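Local coordinates for protein pyrrolidone-carboxylate peptidase (Pyrococcus furiosus, PDB 1X10) that removes an N-terminal pyroglutamyl (5-oxoproline) residue from peptides as a cysteine peptidase of family C15, unless the second residue is proline, at residues A[6-11]-A[41-46]; A[55-60]-A[156-161]. The protein carries 3 engineered substitutions. All blocks are in the same frame, centred on the assembly; numbering follows the deposited sequence.

Contact 1 of 2, residues A[6-11]-A[41-46]; sequences TGFEPF and LPVVFG
Two parallel strands of the central sheet, 2-8 and 34-41, run out side by side here at their C-terminal ends, where F8 pairs with L41 in a parallel bridge. L41 is held by both its backbone N and O, to G7 and E9 of the same neighbouring segment: its N gives a hydrogen bond to G7 O (2.8 Å), and its O accepts one from E9 N (3.1 Å) and lies close to the CA of F8 as well. Beyond the bridge the pairing passes from backbone to side chain. The E9 side chain, extended beyond CG, carries its carboxylate across, and OE2 takes the N-H of V43 at 2.9 Å from above the carboxylate plane, 44° out of it. Glutamate suits this place because V43 N, at the centre of an inverse gamma turn, has left the strand and needs an acceptor that a long side chain can bring. V43 itself is the apolar wedge. Its CG2 packs on the E9 chain and against CD2 of F8 (3.9 Å), while CG1 meets CB of F11 (3.7 Å). With CG tucked beside its backbone N (chi1 -78°), the F8 ring lies against the L41 side, CE2 being 3.9 Å from L41 CB, and P42 O comes in at the ring edge. At the other end CD1 of L41 reaches T6 OG1, a hydroxyl hydrogen-bonded to H66. F8 also touches S142, an engineered residue at one of the active-site positions. Loops leaving the C-terminal ends of parallel strands to shape an active site are characteristic of alpha/beta folds such as this one.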
# COMPACT_ATOMS: atom_id res chain seq x y z
N THR A 6 15.48 -25.22 2.12
CA THR A 6 14.63 -25.54 0.98
C THR A 6 14.10 -24.27 0.35
O THR A 6 14.02 -23.22 0.99
CB THR A 6 13.42 -26.44 1.35
OG1 THR A 6 12.52 -25.71 2.21
CG2 THR A 6 13.88 -27.71 2.06
N GLY A 7 13.77 -24.38 -0.93
CA GLY A 7 13.19 -23.27 -1.68
C GLY A 7 12.05 -23.87 -2.47
O GLY A 7 11.81 -25.08 -2.41
N PHE A 8 11.33 -23.05 -3.22
CA PHE A 8 10.21 -23.53 -4.02
C PHE A 8 10.39 -23.25 -5.51
O PHE A 8 11.11 -22.34 -5.90
CB PHE A 8 8.90 -22.87 -3.57
CG PHE A 8 8.31 -23.46 -2.31
CD1 PHE A 8 8.33 -22.74 -1.12
CD2 PHE A 8 7.67 -24.69 -2.34
CE1 PHE A 8 7.72 -23.25 0.03
CE2 PHE A 8 7.06 -25.21 -1.20
CZ PHE A 8 7.08 -24.49 -0.00
N GLU A 9 9.73 -24.05 -6.33
CA GLU A 9 9.77 -23.89 -7.77
C GLU A 9 8.86 -22.71 -8.12
O GLU A 9 8.14 -22.20 -7.26
CB GLU A 9 9.23 -25.16 -8.45
CG GLU A 9 7.79 -25.49 -8.04
CD GLU A 9 7.25 -26.75 -8.70
OE1 GLU A 9 8.03 -27.45 -9.37
OE2 GLU A 9 6.04 -27.03 -8.54
N PRO A 10 8.88 -22.26 -9.39
CA PRO A 10 8.02 -21.14 -9.78
C PRO A 10 6.55 -21.51 -9.61
O PRO A 10 6.20 -22.69 -9.67
CB PRO A 10 8.39 -20.91 -11.25
CG PRO A 10 9.82 -21.40 -11.32
CD PRO A 10 9.76 -22.66 -10.50
N PHE A 11 5.70 -20.52 -9.39
CA PHE A 11 4.28 -20.78 -9.23
C PHE A 11 3.47 -19.51 -9.52
O PHE A 11 4.03 -18.42 -9.65
CB PHE A 11 3.99 -21.25 -7.80
CG PHE A 11 4.13 -20.16 -6.77
CD1 PHE A 11 3.02 -19.44 -6.34
CD2 PHE A 11 5.38 -19.83 -6.24
CE1 PHE A 11 3.14 -18.41 -5.41
CE2 PHE A 11 5.52 -18.80 -5.32
CZ PHE A 11 4.40 -18.09 -4.90
N LEU A 41 11.48 -27.61 -3.49
CA LEU A 41 10.20 -28.29 -3.29
C LEU A 41 9.17 -27.85 -4.32
O LEU A 41 9.19 -26.71 -4.78
CB LEU A 41 9.66 -27.99 -1.89
CG LEU A 41 10.54 -28.41 -0.72
CD1 LEU A 41 9.92 -27.93 0.59
CD2 LEU A 41 10.69 -29.93 -0.73
N PRO A 42 8.26 -28.76 -4.70
CA PRO A 42 7.23 -28.40 -5.68
C PRO A 42 6.14 -27.60 -4.97
O PRO A 42 5.92 -27.77 -3.77
CB PRO A 42 6.72 -29.76 -6.14
CG PRO A 42 6.80 -30.58 -4.87
CD PRO A 42 8.16 -30.18 -4.32
N VAL A 43 5.49 -26.69 -5.70
CA VAL A 43 4.42 -25.90 -5.11
C VAL A 43 3.14 -26.69 -5.40
O VAL A 43 2.29 -26.29 -6.20
CB VAL A 43 4.35 -24.49 -5.74
CG1 VAL A 43 3.22 -23.68 -5.09
CG2 VAL A 43 5.68 -23.76 -5.53
N VAL A 44 3.04 -27.84 -4.74
CA VAL A 44 1.93 -28.76 -4.93
C VAL A 44 1.59 -29.45 -3.62
O VAL A 44 2.45 -30.07 -3.01
CB VAL A 44 2.31 -29.86 -5.95
CG1 VAL A 44 1.14 -30.83 -6.14
CG2 VAL A 44 2.74 -29.22 -7.27
N PHE A 45 0.34 -29.33 -3.17
CA PHE A 45 -0.06 -29.98 -1.93
C PHE A 45 0.07 -31.49 -2.10
O PHE A 45 -0.18 -32.03 -3.18
CB PHE A 45 -1.50 -29.62 -1.57
CG PHE A 45 -1.70 -28.18 -1.21
CD1 PHE A 45 -2.33 -27.31 -2.09
CD2 PHE A 45 -1.27 -27.69 0.02
CE1 PHE A 45 -2.53 -25.97 -1.75
CE2 PHE A 45 -1.46 -26.36 0.37
CZ PHE A 45 -2.09 -25.49 -0.52
N GLY A 46 0.46 -32.18 -1.03
CA GLY A 46 0.63 -33.62 -1.09
C GLY A 46 2.03 -33.97 -1.55
O GLY A 46 2.85 -34.46 -0.77

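Contact 2 of 2, residues A[55-60]-A[156-161]; sequences TLEEIK and KGYPKM
Y158 lays its ring along the last turn of helix 47-59, with one face under the CB of K60 and its edge turned to the carbonyl of L56. This is packing, within an alpha/beta fold, of the C-terminal end of helix 47-59 against the loop that leads from helix 141-156 into strand 161-167. At the ring edge CE1 stands 3.3 Å from L56 O, an oxygen that already accepts the helical hydrogen bond of K60 N. Over the face, K60 CB is 3.9 Å from CE1, and CG lies equally far from CZ; the aliphatic part of a lysine can cover an aromatic ring while its ammonium group stays at the surface. Tyrosine fits such a half-buried place, its ring supplying the flat packing surface and its OH coming to 3.5 Å from E57 CA. A chi1 of 75°, placing CG between the backbone N and the carbonyl carbon of Y158, swings the ring toward the helix. H152, in the helix 141-156 that leads into this loop, meets the same ring edge-to-face. Deeper in, CD2 of L56 approaches CD of P159 at 4.3 Å; the peptide bond before this proline is cis, which turns the chain sharply just after the tyrosine. K60 adopts positive phi as the helix ends, and its chain, bent at chi4, curls back: NZ donates to E57 O at 3.1 Å, in the carbonyl plane and on a lone pair.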
# COMPACT_ATOMS: atom_id res chain seq x y z
N THR A 55 13.10 -36.01 2.21
CA THR A 55 14.31 -35.22 2.40
C THR A 55 14.74 -35.20 3.86
O THR A 55 15.91 -35.41 4.17
CB THR A 55 14.09 -33.77 1.92
OG1 THR A 55 13.69 -33.79 0.54
CG2 THR A 55 15.38 -32.97 2.05
N LEU A 56 13.79 -34.94 4.75
CA LEU A 56 14.09 -34.90 6.18
C LEU A 56 14.62 -36.25 6.68
O LEU A 56 15.57 -36.29 7.47
CB LEU A 56 12.83 -34.53 6.98
CG LEU A 56 12.37 -33.07 6.86
CD1 LEU A 56 11.07 -32.89 7.63
CD2 LEU A 56 13.45 -32.14 7.40
N GLU A 57 14.02 -37.34 6.23
CA GLU A 57 14.45 -38.67 6.65
C GLU A 57 15.80 -39.02 6.04
O GLU A 57 16.62 -39.69 6.67
CB GLU A 57 13.41 -39.72 6.25
CG GLU A 57 13.82 -41.15 6.58
CD GLU A 57 12.72 -42.16 6.28
OE1 GLU A 57 12.23 -42.17 5.13
OE2 GLU A 57 12.36 -42.94 7.19
N GLU A 58 16.02 -38.58 4.81
CA GLU A 58 17.26 -38.84 4.10
C GLU A 58 18.45 -38.14 4.76
O GLU A 58 19.47 -38.76 5.07
CB GLU A 58 17.14 -38.34 2.66
CG GLU A 58 18.39 -38.52 1.81
CD GLU A 58 18.44 -37.56 0.63
OE1 GLU A 58 17.40 -37.39 -0.03
OE2 GLU A 58 19.52 -36.99 0.36
N ILE A 59 18.29 -36.84 4.98
CA ILE A 59 19.34 -36.01 5.56
C ILE A 59 19.37 -35.94 7.08
O ILE A 59 20.44 -35.88 7.68
CB ILE A 59 19.24 -34.57 5.00
CG1 ILE A 59 19.35 -34.61 3.47
CG2 ILE A 59 20.31 -33.68 5.60
CD1 ILE A 59 19.08 -33.28 2.79
N LYS A 60 18.19 -35.96 7.70
CA LYS A 60 18.06 -35.87 9.15
C LYS A 60 18.84 -34.65 9.64
O LYS A 60 19.77 -34.76 10.44
CB LYS A 60 18.59 -37.14 9.82
CG LYS A 60 17.88 -38.42 9.40
CD LYS A 60 18.26 -39.59 10.30
CE LYS A 60 17.83 -40.93 9.71
NZ LYS A 60 16.37 -40.98 9.49
N LYS A 156 9.35 -36.49 15.67
CA LYS A 156 10.53 -37.32 15.44
C LYS A 156 11.79 -36.91 16.21
O LYS A 156 12.78 -37.65 16.22
CB LYS A 156 10.85 -37.35 13.95
CG LYS A 156 9.77 -38.00 13.09
CD LYS A 156 9.77 -39.51 13.29
CE LYS A 156 9.01 -40.21 12.17
NZ LYS A 156 9.20 -41.68 12.21
N GLY A 157 11.77 -35.74 16.83
CA GLY A 157 12.94 -35.32 17.58
C GLY A 157 13.99 -34.58 16.77
O GLY A 157 14.99 -34.11 17.31
N TYR A 158 13.77 -34.48 15.46
CA TYR A 158 14.67 -33.77 14.57
C TYR A 158 13.83 -33.26 13.41
O TYR A 158 12.84 -33.89 13.03
CB TYR A 158 15.78 -34.70 14.05
CG TYR A 158 15.32 -35.69 12.99
CD1 TYR A 158 15.29 -35.33 11.64
CD2 TYR A 158 14.91 -36.97 13.34
CE1 TYR A 158 14.85 -36.23 10.67
CE2 TYR A 158 14.48 -37.88 12.38
CZ TYR A 158 14.45 -37.50 11.05
OH TYR A 158 14.01 -38.39 10.09
N PRO A 159 14.19 -32.10 12.83
CA PRO A 159 15.33 -31.26 13.21
C PRO A 159 15.11 -30.61 14.57
O PRO A 159 13.98 -30.44 15.01
CB PRO A 159 15.39 -30.24 12.09
CG PRO A 159 13.95 -30.08 11.71
CD PRO A 159 13.47 -31.51 11.69
N LYS A 160 16.21 -30.24 15.24
CA LYS A 160 16.12 -29.59 16.55
C LYS A 160 15.50 -28.21 16.39
O LYS A 160 14.76 -27.74 17.25
CB LYS A 160 17.51 -29.45 17.17
CG LYS A 160 18.28 -30.75 17.30
CD LYS A 160 19.71 -30.49 17.76
CE LYS A 160 20.56 -31.75 17.70
NZ LYS A 160 21.98 -31.46 18.07
N MET A 161 15.84 -27.54 15.28
CA MET A 161 15.31 -26.21 14.99
C MET A 161 14.70 -26.21 13.60
O MET A 161 15.27 -26.77 12.66
CB MET A 161 16.42 -25.16 15.03
CG MET A 161 17.12 -24.98 16.35
SD MET A 161 18.33 -23.64 16.22
CE MET A 161 17.96 -22.74 17.73

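Helix 47-59 joins the two contacts: it begins directly after segment 41-46 of contact 1, and its last turn enters contact 2. Helix 141-156 is shared as well, since contact 1 packs on its first turns and segment 156-161 continues from its end. The two helices therefore span from the active-site end of the sheet to the opposite end of the layer. The centres of the contacts lie about 19 Å apart, with nearest atoms about 5 Å from each other and not touching. Contact 1 borders the active site: the F8 side chain is about 4 Å from that of S142, an engineered active-site position, and about 6 Å from that of H166, whereas contact 2 lies away from the active site.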